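Local coordinates for protein MGS-MChE2 (Uncultured bacterium, PDB 5JD6) that probably hydrolyses ester bonds as a serine esterase of the alpha/beta hydrolase superfamily, found in a metagenome of lagoon sediments, at residues V23-L28 with P52-Y57; F11-K16 with K74-F79. One frame throughout, in Å; residues are numbered along the deposited sequence.

Contact 1: residues V23-L28 with P52-Y57; sequences VILHGL and PELPLY
His-26 and Glu-53 make the polar link here, where strand 20-25 gives way to loop and the chain after strand 47-52 runs beside it. CB of His-26 leads to a ring whose CG lies between the backbone N and the carbonyl carbon (chi1 70°), which swings the imidazole to the 52-57 side. Further out, CD2 is 4.0 Å from OE1 of Glu-53, with the carbonyl oxygen of Pro-52 a little farther off at the ring edge. At the tip, NE2 gives a weak hydrogen bond to OE1 of Glu-53, 3.0 Å long and bent to 122° at the hydrogen; CE1 comes to 3.5 Å of the same OE1. The first bond of the Glu-53 side chain points away from 23-28, and the bend at chi2 (-51°) brings the carboxylate back. Cut back to alanine, this position would have no imidazole, OE1 of Glu-53 would probably lose its partner across the contact, and a gap is likely to open beside the Pro-52 carbonyl.

Aliphatic contacts make up most of the rest: CG1 of Val-23 meets CD of Pro-52 at 3.9 Å, and CD2 of Leu-25 meets CD1 of Leu-54 at 3.8 Å. CD of Pro-52 also rests on a carbonyl oxygen, O of Ile-24, at 3.3 Å. Past Gly-27, CD2 of Leu-28 lies 3.4 Å from the Tyr-57 OH and 3.8 Å from CG of Leu-56. Histidine-glycine just after this strand is the usual place for the oxyanion-hole loop in such hydrolases, an assignment that fits Leu-28 lying near the putative triad. Backbone hydrogen bonds tie strand 20-25 to strands 47-52 and 85-91, while Leu-73 of helix 66-80 packs on Val-23 and Leu-25, and helix 92-103 meets Leu-25 and Leu-28.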
loop_
_atom_site.group_PDB
_atom_site.type_symbol
_atom_site.label_atom_id
_atom_site.label_comp_id
_atom_site.label_asym_id
_atom_site.label_seq_id
_atom_site.Cartn_x
_atom_site.Cartn_y
_atom_site.Cartn_z
ATOM N N VAL A 23 6.792 -5.809 -0.752
ATOM C CA VAL A 23 5.990 -5.380 -1.890
ATOM C C VAL A 23 5.200 -4.123 -1.544
ATOM O O VAL A 23 4.422 -4.106 -0.590
ATOM C CB VAL A 23 5.029 -6.487 -2.358
ATOM C CG1 VAL A 23 4.204 -6.007 -3.540
ATOM C CG2 VAL A 23 5.813 -7.740 -2.727
ATOM N N ILE A 24 5.409 -3.074 -2.331
ATOM C CA ILE A 24 4.830 -1.766 -2.060
ATOM C C ILE A 24 3.661 -1.442 -2.986
ATOM O O ILE A 24 3.786 -1.521 -4.206
ATOM C CB ILE A 24 5.892 -0.662 -2.195
ATOM C CG1 ILE A 24 6.889 -0.739 -1.039
ATOM C CG2 ILE A 24 5.240 0.706 -2.240
ATOM C CD1 ILE A 24 7.966 0.321 -1.094
ATOM N N LEU A 25 2.527 -1.074 -2.397
ATOM C CA LEU A 25 1.359 -0.675 -3.172
ATOM C C LEU A 25 1.053 0.807 -2.987
ATOM O O LEU A 25 0.601 1.229 -1.923
ATOM C CB LEU A 25 0.142 -1.508 -2.776
ATOM C CG LEU A 25 0.219 -3.005 -3.068
ATOM C CD1 LEU A 25 -1.050 -3.694 -2.597
ATOM C CD2 LEU A 25 0.444 -3.245 -4.550
ATOM N N HIS A 26 1.304 1.594 -4.029
ATOM C CA HIS A 26 1.009 3.021 -3.994
ATOM C C HIS A 26 -0.439 3.273 -4.410
ATOM O O HIS A 26 -1.110 2.375 -4.918
ATOM C CB HIS A 26 1.970 3.791 -4.902
ATOM C CG HIS A 26 1.748 3.547 -6.364
ATOM N ND1 HIS A 26 1.349 4.541 -7.229
ATOM C CD2 HIS A 26 1.864 2.422 -7.105
ATOM C CE1 HIS A 26 1.232 4.039 -8.447
ATOM N NE2 HIS A 26 1.538 2.756 -8.399
ATOM N N GLY A 27 -0.916 4.495 -4.194
ATOM C CA GLY A 27 -2.292 4.838 -4.503
ATOM C C GLY A 27 -2.491 5.346 -5.920
ATOM O O GLY A 27 -1.708 5.033 -6.817
ATOM N N LEU A 28 -3.548 6.129 -6.118
ATOM C CA LEU A 28 -3.854 6.702 -7.425
ATOM C C LEU A 28 -2.973 7.913 -7.720
ATOM O O LEU A 28 -2.463 8.065 -8.830
ATOM C CB LEU A 28 -5.329 7.102 -7.505
ATOM C CG LEU A 28 -6.362 5.978 -7.400
ATOM C CD1 LEU A 28 -7.770 6.548 -7.375
ATOM C CD2 LEU A 28 -6.200 4.996 -8.551
ATOM N N PRO A 52 5.329 -2.816 -7.739
ATOM C CA PRO A 52 4.584 -3.161 -8.953
ATOM C C PRO A 52 3.587 -2.084 -9.354
ATOM O O PRO A 52 2.988 -1.445 -8.488
ATOM C CB PRO A 52 3.860 -4.447 -8.558
ATOM C CG PRO A 52 3.644 -4.302 -7.093
ATOM C CD PRO A 52 4.853 -3.572 -6.567
ATOM N N GLU A 53 3.416 -1.881 -10.656
ATOM C CA GLU A 53 2.416 -0.942 -11.140
ATOM C C GLU A 53 1.100 -1.651 -11.406
ATOM O O GLU A 53 0.976 -2.431 -12.349
ATOM C CB GLU A 53 2.907 -0.224 -12.398
ATOM C CG GLU A 53 4.179 0.548 -12.148
ATOM C CD GLU A 53 4.055 1.450 -10.935
ATOM O OE1 GLU A 53 3.103 2.260 -10.879
ATOM O OE2 GLU A 53 4.887 1.313 -10.017
ATOM N N LEU A 54 0.123 -1.377 -10.550
ATOM C CA LEU A 54 -1.191 -1.987 -10.662
ATOM C C LEU A 54 -1.939 -1.433 -11.869
ATOM O O LEU A 54 -1.744 -0.279 -12.251
ATOM C CB LEU A 54 -1.993 -1.759 -9.380
ATOM C CG LEU A 54 -1.330 -2.265 -8.096
ATOM C CD1 LEU A 54 -2.258 -2.082 -6.905
ATOM C CD2 LEU A 54 -0.908 -3.719 -8.241
ATOM N N PRO A 55 -2.789 -2.266 -12.486
ATOM C CA PRO A 55 -3.604 -1.852 -13.631
ATOM C C PRO A 55 -4.852 -1.082 -13.204
ATOM O O PRO A 55 -5.965 -1.536 -13.470
ATOM C CB PRO A 55 -3.980 -3.183 -14.281
ATOM C CG PRO A 55 -4.025 -4.139 -13.143
ATOM C CD PRO A 55 -2.942 -3.703 -12.193
ATOM N N LEU A 56 -4.662 0.065 -12.557
ATOM C CA LEU A 56 -5.780 0.856 -12.048
ATOM C C LEU A 56 -6.727 1.303 -13.159
ATOM O O LEU A 56 -7.945 1.218 -13.013
ATOM C CB LEU A 56 -5.274 2.086 -11.284
ATOM C CG LEU A 56 -4.575 1.894 -9.934
ATOM C CD1 LEU A 56 -5.183 0.730 -9.162
ATOM C CD2 LEU A 56 -3.080 1.692 -10.112
ATOM N N TYR A 57 -6.163 1.771 -14.268
ATOM C CA TYR A 57 -6.966 2.351 -15.343
ATOM C C TYR A 57 -6.867 1.587 -16.658
ATOM O O TYR A 57 -7.151 2.143 -17.720
ATOM C CB TYR A 57 -6.556 3.803 -15.587
ATOM C CG TYR A 57 -6.661 4.700 -14.379
ATOM C CD1 TYR A 57 -7.891 4.964 -13.791
ATOM C CD2 TYR A 57 -5.532 5.298 -13.834
ATOM C CE1 TYR A 57 -7.994 5.794 -12.690
ATOM C CE2 TYR A 57 -5.624 6.128 -12.732
ATOM C CZ TYR A 57 -6.858 6.372 -12.164
ATOM O OH TYR A 57 -6.958 7.196 -11.068
#

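Contact 2: residues F11-K16 with K74-F79; sequences FTYLEK and KEFVDF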
loop_
_atom_site.group_PDB
_atom_site.type_symbol
_atom_site.label_atom_id
_atom_site.label_comp_id
_atom_site.label_asym_id
_atom_site.label_seq_id
_atom_site.Cartn_x
_atom_site.Cartn_y
_atom_site.Cartn_z
ATOM N N PHE A 11 3.866 -7.537 -16.219
ATOM C CA PHE A 11 4.259 -6.902 -14.966
ATOM C C PHE A 11 5.369 -5.870 -15.147
ATOM O O PHE A 11 6.465 -6.191 -15.606
ATOM C CB PHE A 11 4.710 -7.952 -13.950
ATOM C CG PHE A 11 3.614 -8.871 -13.497
ATOM C CD1 PHE A 11 2.538 -8.385 -12.775
ATOM C CD2 PHE A 11 3.667 -10.227 -13.780
ATOM C CE1 PHE A 11 1.531 -9.228 -12.350
ATOM C CE2 PHE A 11 2.663 -11.078 -13.360
ATOM C CZ PHE A 11 1.594 -10.578 -12.644
ATOM N N THR A 12 5.068 -4.628 -14.777
ATOM C CA THR A 12 6.067 -3.570 -14.716
ATOM C C THR A 12 6.295 -3.192 -13.256
ATOM O O THR A 12 5.343 -2.876 -12.540
ATOM C CB THR A 12 5.633 -2.327 -15.518
ATOM O OG1 THR A 12 5.421 -2.688 -16.889
ATOM C CG2 THR A 12 6.694 -1.239 -15.442
ATOM N N TYR A 13 7.547 -3.229 -12.810
ATOM C CA TYR A 13 7.840 -2.974 -11.402
ATOM C C TYR A 13 9.279 -2.525 -11.154
ATOM O O TYR A 13 10.184 -2.846 -11.923
ATOM C CB TYR A 13 7.545 -4.228 -10.571
ATOM C CG TYR A 13 8.408 -5.424 -10.910
ATOM C CD1 TYR A 13 8.138 -6.209 -12.026
ATOM C CD2 TYR A 13 9.485 -5.776 -10.108
ATOM C CE1 TYR A 13 8.923 -7.302 -12.338
ATOM C CE2 TYR A 13 10.274 -6.869 -10.410
ATOM C CZ TYR A 13 9.988 -7.629 -11.526
ATOM O OH TYR A 13 10.774 -8.720 -11.833
ATOM N N LEU A 14 9.474 -1.772 -10.076
ATOM C CA LEU A 14 10.812 -1.428 -9.613
ATOM C C LEU A 14 11.329 -2.510 -8.677
ATOM O O LEU A 14 10.572 -3.074 -7.887
ATOM C CB LEU A 14 10.828 -0.075 -8.897
ATOM C CG LEU A 14 10.682 1.201 -9.726
ATOM C CD1 LEU A 14 10.996 2.417 -8.868
ATOM C CD2 LEU A 14 11.575 1.165 -10.954
ATOM N N GLU A 15 12.624 -2.790 -8.764
ATOM C CA GLU A 15 13.232 -3.819 -7.937
ATOM C C GLU A 15 14.588 -3.357 -7.421
ATOM O O GLU A 15 15.426 -2.884 -8.186
ATOM C CB GLU A 15 13.371 -5.123 -8.727
ATOM C CG GLU A 15 13.795 -6.324 -7.900
ATOM C CD GLU A 15 13.761 -7.616 -8.699
ATOM O OE1 GLU A 15 13.226 -7.605 -9.827
ATOM O OE2 GLU A 15 14.269 -8.642 -8.205
ATOM N N LYS A 16 14.789 -3.483 -6.114
ATOM C CA LYS A 16 16.059 -3.133 -5.494
ATOM C C LYS A 16 16.208 -3.891 -4.184
ATOM O O LYS A 16 15.272 -3.955 -3.388
ATOM C CB LYS A 16 16.154 -1.624 -5.251
ATOM C CG LYS A 16 17.542 -1.145 -4.844
ATOM C CD LYS A 16 17.514 0.318 -4.438
ATOM C CE LYS A 16 18.909 0.920 -4.381
ATOM N NZ LYS A 16 19.740 0.318 -3.304
ATOM N N LYS A 74 -1.751 -10.712 -5.915
ATOM C CA LYS A 74 -1.546 -12.134 -5.667
ATOM C C LYS A 74 -0.856 -12.796 -6.855
ATOM O O LYS A 74 0.065 -13.595 -6.684
ATOM C CB LYS A 74 -2.882 -12.821 -5.379
ATOM C CG LYS A 74 -2.774 -14.305 -5.076
ATOM C CD LYS A 74 -1.903 -14.561 -3.859
ATOM C CE LYS A 74 -2.093 -15.977 -3.337
ATOM N NZ LYS A 74 -1.869 -17.000 -4.396
ATOM N N GLU A 75 -1.302 -12.450 -8.058
ATOM C CA GLU A 75 -0.706 -12.986 -9.274
ATOM C C GLU A 75 0.754 -12.560 -9.400
ATOM O O GLU A 75 1.585 -13.309 -9.915
ATOM C CB GLU A 75 -1.497 -12.538 -10.504
ATOM C CG GLU A 75 -1.038 -13.184 -11.803
ATOM C CD GLU A 75 -1.824 -12.701 -13.006
ATOM O OE1 GLU A 75 -2.662 -11.789 -12.845
ATOM O OE2 GLU A 75 -1.600 -13.235 -14.115
ATOM N N PHE A 76 1.062 -11.358 -8.919
ATOM C CA PHE A 76 2.426 -10.838 -8.971
ATOM C C PHE A 76 3.349 -11.588 -8.017
ATOM O O PHE A 76 4.459 -11.968 -8.389
ATOM C CB PHE A 76 2.448 -9.343 -8.647
ATOM C CG PHE A 76 3.832 -8.758 -8.575
ATOM C CD1 PHE A 76 4.601 -8.618 -9.721
ATOM C CD2 PHE A 76 4.364 -8.348 -7.363
ATOM C CE1 PHE A 76 5.876 -8.082 -9.659
ATOM C CE2 PHE A 76 5.638 -7.811 -7.293
ATOM C CZ PHE A 76 6.394 -7.677 -8.443
ATOM N N VAL A 77 2.887 -11.800 -6.789
ATOM C CA VAL A 77 3.675 -12.516 -5.790
ATOM C C VAL A 77 3.884 -13.969 -6.207
ATOM O O VAL A 77 4.985 -14.508 -6.077
ATOM C CB VAL A 77 3.005 -12.468 -4.401
ATOM C CG1 VAL A 77 3.823 -13.253 -3.388
ATOM C CG2 VAL A 77 2.833 -11.027 -3.948
ATOM N N ASP A 78 2.823 -14.593 -6.713
ATOM C CA ASP A 78 2.905 -15.963 -7.213
ATOM C C ASP A 78 3.893 -16.059 -8.370
ATOM O O ASP A 78 4.699 -16.985 -8.432
ATOM C CB ASP A 78 1.530 -16.468 -7.656
ATOM C CG ASP A 78 0.564 -16.625 -6.497
ATOM O OD1 ASP A 78 1.030 -16.758 -5.346
ATOM O OD2 ASP A 78 -0.662 -16.620 -6.740
ATOM N N PHE A 79 3.820 -15.094 -9.282
ATOM C CA PHE A 79 4.759 -15.015 -10.396
ATOM C C PHE A 79 6.198 -14.941 -9.898
ATOM O O PHE A 79 7.093 -15.579 -10.451
ATOM C CB PHE A 79 4.451 -13.801 -11.277
ATOM C CG PHE A 79 5.647 -13.280 -12.018
ATOM C CD1 PHE A 79 6.221 -14.021 -13.033
ATOM C CD2 PHE A 79 6.192 -12.045 -11.704
ATOM C CE1 PHE A 79 7.327 -13.556 -13.707
ATOM C CE2 PHE A 79 7.297 -11.567 -12.388
ATOM C CZ PHE A 79 7.861 -12.324 -13.394
#
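Tyr-13 holds its CG between the backbone N and the carbonyl carbon (chi1 64°), and Phe-76 extends with CG anti to N (chi1 175°), bringing the edge of its ring to both strand aromatics, Phe-11 and Tyr-13. Against Phe-11 the stack is T-shaped: CD1 of Phe-76 stands over the face, offset to the rim, 3.7 Å from CD1 of Phe-11. The Tyr-13 ring receives the next part of the same edge, Phe-76 CE1 lying 3.8 Å from its CD1. Phe-79 is turned differently, nearly parallel to Phe-11 but displaced so that the rings barely overlap, with centroids 5.2 Å apart.

This four-ring aromatic cluster fastens helix 66-80 across strand 11-16, near one margin of the central sheet of the alpha/beta hydrolase fold; the axes of strand segment 11-16 and helix segment 74-79 approach to 10.8 Å and cross at -76°. CG of Glu-75 meets the edge of Phe-11 at CZ, 3.8 Å away, and its carboxylate forms a salt bridge with Lys-10. The Tyr-13 hydroxyl is hydrogen-bonded to NZ of Lys-80, and Tyr-72 adds another edge-to-face partner to Phe-11.

How the contacts relate
Both contacts belong to the same sheet; helix 66-80 is one partner in contact 2 and packs against contact 1 from outside its two segments. Along the chain, contact 1 is nested inside the loop that contact 2 closes. The centre of contact 1 lies about 8 Å from that of the chain, the centre of contact 2 about 14 Å, and Phe-79 is exposed. The inner contact mixes aliphatic packing with one weak polar link beside the putative catalytic region; the outer one is aromatic, with charged groups beside it. They join directly: N of Glu-53 probably hydrogen-bonds O of Thr-12 at 2.9 Å, and Pro-52 of contact 1 also packs on Tyr-13 and Phe-76 of contact 2.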